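Side-chain contact in Non-reducing end beta-L-arabinofuranosidase (PDB 5MQO), which probably hydrolyses glycosidic bonds in complex plant pectin as a family GH127 glycoside hydrolase of a gut bacterium: residues W393-V398 with A402-L407. Numbering follows the deposited sequence.
Sequences WRMLEV and AKYAEL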
loop_
_atom_site.group_PDB
_atom_site.type_symbol
_atom_site.label_atom_id
_atom_site.label_comp_id
_atom_site.label_asym_id
_atom_site.label_seq_id
_atom_site.Cartn_x
_atom_site.Cartn_y
_atom_site.Cartn_z
ATOM N N TRP A 393 -0.684 -1.727 8.049
ATOM C CA TRP A 393 -2.061 -1.845 8.418
ATOM C C TRP A 393 -2.210 -2.799 9.598
ATOM O O TRP A 393 -2.933 -2.489 10.506
ATOM C CB TRP A 393 -2.913 -2.270 7.243
ATOM C CG TRP A 393 -4.349 -2.318 7.611
ATOM C CD1 TRP A 393 -5.072 -3.431 7.938
ATOM C CD2 TRP A 393 -5.233 -1.208 7.747
ATOM N NE1 TRP A 393 -6.359 -3.080 8.244
ATOM C CE2 TRP A 393 -6.486 -1.718 8.125
ATOM C CE3 TRP A 393 -5.093 0.171 7.569
ATOM C CZ2 TRP A 393 -7.583 -0.906 8.335
ATOM C CZ3 TRP A 393 -6.202 0.989 7.767
ATOM C CH2 TRP A 393 -7.425 0.440 8.159
ATOM N N ARG A 394 -1.510 -3.932 9.585
ATOM C CA ARG A 394 -1.527 -4.872 10.708
ATOM C C ARG A 394 -0.941 -4.231 11.963
ATOM O O ARG A 394 -1.505 -4.346 13.065
ATOM C CB ARG A 394 -0.749 -6.126 10.382
ATOM C CG ARG A 394 -1.551 -7.235 9.726
ATOM C CD ARG A 394 -1.995 -6.868 8.345
ATOM N NE ARG A 394 -2.616 -7.983 7.662
ATOM C CZ ARG A 394 -3.377 -7.858 6.581
ATOM N NH1 ARG A 394 -3.603 -6.672 6.013
ATOM N NH2 ARG A 394 -3.907 -8.946 6.046
ATOM N N MET A 395 0.164 -3.512 11.792
ATOM C CA MET A 395 0.762 -2.799 12.925
ATOM C C MET A 395 -0.194 -1.749 13.532
ATOM O O MET A 395 -0.277 -1.615 14.756
ATOM C CB MET A 395 2.098 -2.175 12.532
ATOM C CG MET A 395 3.149 -3.209 12.135
ATOM S SD MET A 395 3.767 -4.261 13.458
ATOM C CE MET A 395 4.688 -3.060 14.406
ATOM N N LEU A 396 -0.928 -1.040 12.685
ATOM C CA LEU A 396 -2.000 -0.182 13.171
ATOM C C LEU A 396 -2.994 -0.963 14.047
ATOM O O LEU A 396 -3.249 -0.551 15.190
ATOM C CB LEU A 396 -2.750 0.491 12.021
ATOM C CG LEU A 396 -3.895 1.452 12.396
ATOM C CD1 LEU A 396 -3.378 2.684 13.146
ATOM C CD2 LEU A 396 -4.627 1.866 11.128
ATOM N N GLU A 397 -3.529 -2.074 13.532
ATOM C CA GLU A 397 -4.609 -2.812 14.244
ATOM C C GLU A 397 -4.111 -3.422 15.592
ATOM O O GLU A 397 -4.800 -3.392 16.586
ATOM C CB GLU A 397 -5.282 -3.865 13.323
ATOM C CG GLU A 397 -5.889 -3.268 12.037
ATOM C CD GLU A 397 -7.189 -3.917 11.540
ATOM O OE1 GLU A 397 -7.320 -5.173 11.399
ATOM O OE2 GLU A 397 -8.114 -3.131 11.257
ATOM N N VAL A 398 -2.886 -3.915 15.606
ATOM C CA VAL A 398 -2.239 -4.423 16.812
ATOM C C VAL A 398 -1.840 -3.383 17.872
ATOM O O VAL A 398 -1.649 -3.757 19.025
ATOM C CB VAL A 398 -0.966 -5.186 16.383
ATOM C CG1 VAL A 398 0.018 -5.368 17.516
ATOM C CG2 VAL A 398 -1.338 -6.529 15.778
ATOM N N ALA A 402 -1.375 5.895 15.455
ATOM C CA ALA A 402 -1.645 6.568 14.181
ATOM C C ALA A 402 -0.440 6.617 13.209
ATOM O O ALA A 402 -0.625 6.804 11.992
ATOM C CB ALA A 402 -2.145 7.972 14.446
ATOM N N LYS A 403 0.780 6.471 13.731
ATOM C CA LYS A 403 1.962 6.553 12.885
ATOM C C LYS A 403 2.006 5.423 11.846
ATOM O O LYS A 403 2.571 5.598 10.774
ATOM C CB LYS A 403 3.238 6.582 13.727
ATOM C CG LYS A 403 3.682 5.230 14.258
ATOM C CD LYS A 403 4.773 5.376 15.295
ATOM C CE LYS A 403 5.378 4.031 15.661
ATOM N NZ LYS A 403 6.774 4.220 16.135
ATOM N N TYR A 404 1.417 4.275 12.163
ATOM C CA TYR A 404 1.291 3.206 11.188
ATOM C C TYR A 404 0.242 3.543 10.133
ATOM O O TYR A 404 0.411 3.202 8.968
ATOM C CB TYR A 404 0.969 1.873 11.875
ATOM C CG TYR A 404 2.058 1.398 12.819
ATOM C CD1 TYR A 404 3.338 1.061 12.332
ATOM C CD2 TYR A 404 1.830 1.303 14.188
ATOM C CE1 TYR A 404 4.333 0.630 13.187
ATOM C CE2 TYR A 404 2.822 0.889 15.041
ATOM C CZ TYR A 404 4.064 0.549 14.536
ATOM O OH TYR A 404 5.047 0.129 15.386
ATOM N N ALA A 405 -0.828 4.229 10.528
ATOM C CA ALA A 405 -1.803 4.735 9.553
ATOM C C ALA A 405 -1.226 5.715 8.501
ATOM O O ALA A 405 -1.662 5.690 7.336
ATOM C CB ALA A 405 -3.005 5.355 10.256
ATOM N N GLU A 406 -0.276 6.555 8.906
ATOM C CA GLU A 406 0.420 7.466 7.990
ATOM C C GLU A 406 1.073 6.715 6.825
ATOM O O GLU A 406 0.920 7.093 5.649
ATOM C CB GLU A 406 1.493 8.247 8.761
ATOM C CG GLU A 406 2.174 9.388 8.015
ATOM C CD GLU A 406 1.228 10.457 7.517
ATOM O OE1 GLU A 406 0.278 10.826 8.240
ATOM O OE2 GLU A 406 1.432 10.942 6.387
ATOM N N LEU A 407 1.753 5.625 7.156
ATOM C CA LEU A 407 2.423 4.783 6.163
ATOM C C LEU A 407 1.491 4.057 5.230
ATOM O O LEU A 407 1.804 3.911 4.039
ATOM C CB LEU A 407 3.390 3.816 6.860
ATOM C CG LEU A 407 4.634 4.689 7.143
ATOM C CD1 LEU A 407 5.213 4.440 8.494
ATOM C CD2 LEU A 407 5.684 4.508 6.059
#
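Met395 crosses one face of the Tyr404 phenol ring at a slant, with CB over the ring centre and CE at the hydroxyl end. Met395 CB sits 3.5 Å from the centroid of the Tyr404 ring and 13° off the ring normal, a CH-pi contact almost over the middle of the face. From there the chain bends at both chi2 and chi3, so that the methyl Met395 CE folds back toward the ring and reaches Tyr404 OH at 3.4 Å. Met395 SD stays further off, 5.3 Å from the Tyr404 centroid and above the same face, in a Met-aromatic contact. With Tyr404 CG anti to the carbonyl carbon (chi1 -63°), the tyrosine ring lies alongside the neighbouring helix, and Tyr404 CB packs 3.6 Å from Leu396 N. The opposite face of the ring is covered more loosely by the aliphatic CG of Lys403, and Trp327 of helix 317-333 adds an edge-to-face ring contact. Leu396 carries the rest of the apolar contact: Leu396 CB meets Tyr404 CB at 4.0 Å, and both methyl ends rest on Ala405, with Leu396 CD2 3.9 Å from Ala405 CB. The segment axes approach to 7.9 Å. On the flanks, Arg394 forms a salt bridge with Asp309 of helix 297-314, and Glu406 one with Arg534 of strand 529-535. The axes of segments 393-398 and 402-407 run nearly antiparallel, at 161°, within helices 382-399 and 402-416, which a very short turn joins into a buried helical hairpin, as in the six-hairpin (alpha/alpha)6 barrel expected of GH127 catalytic domains.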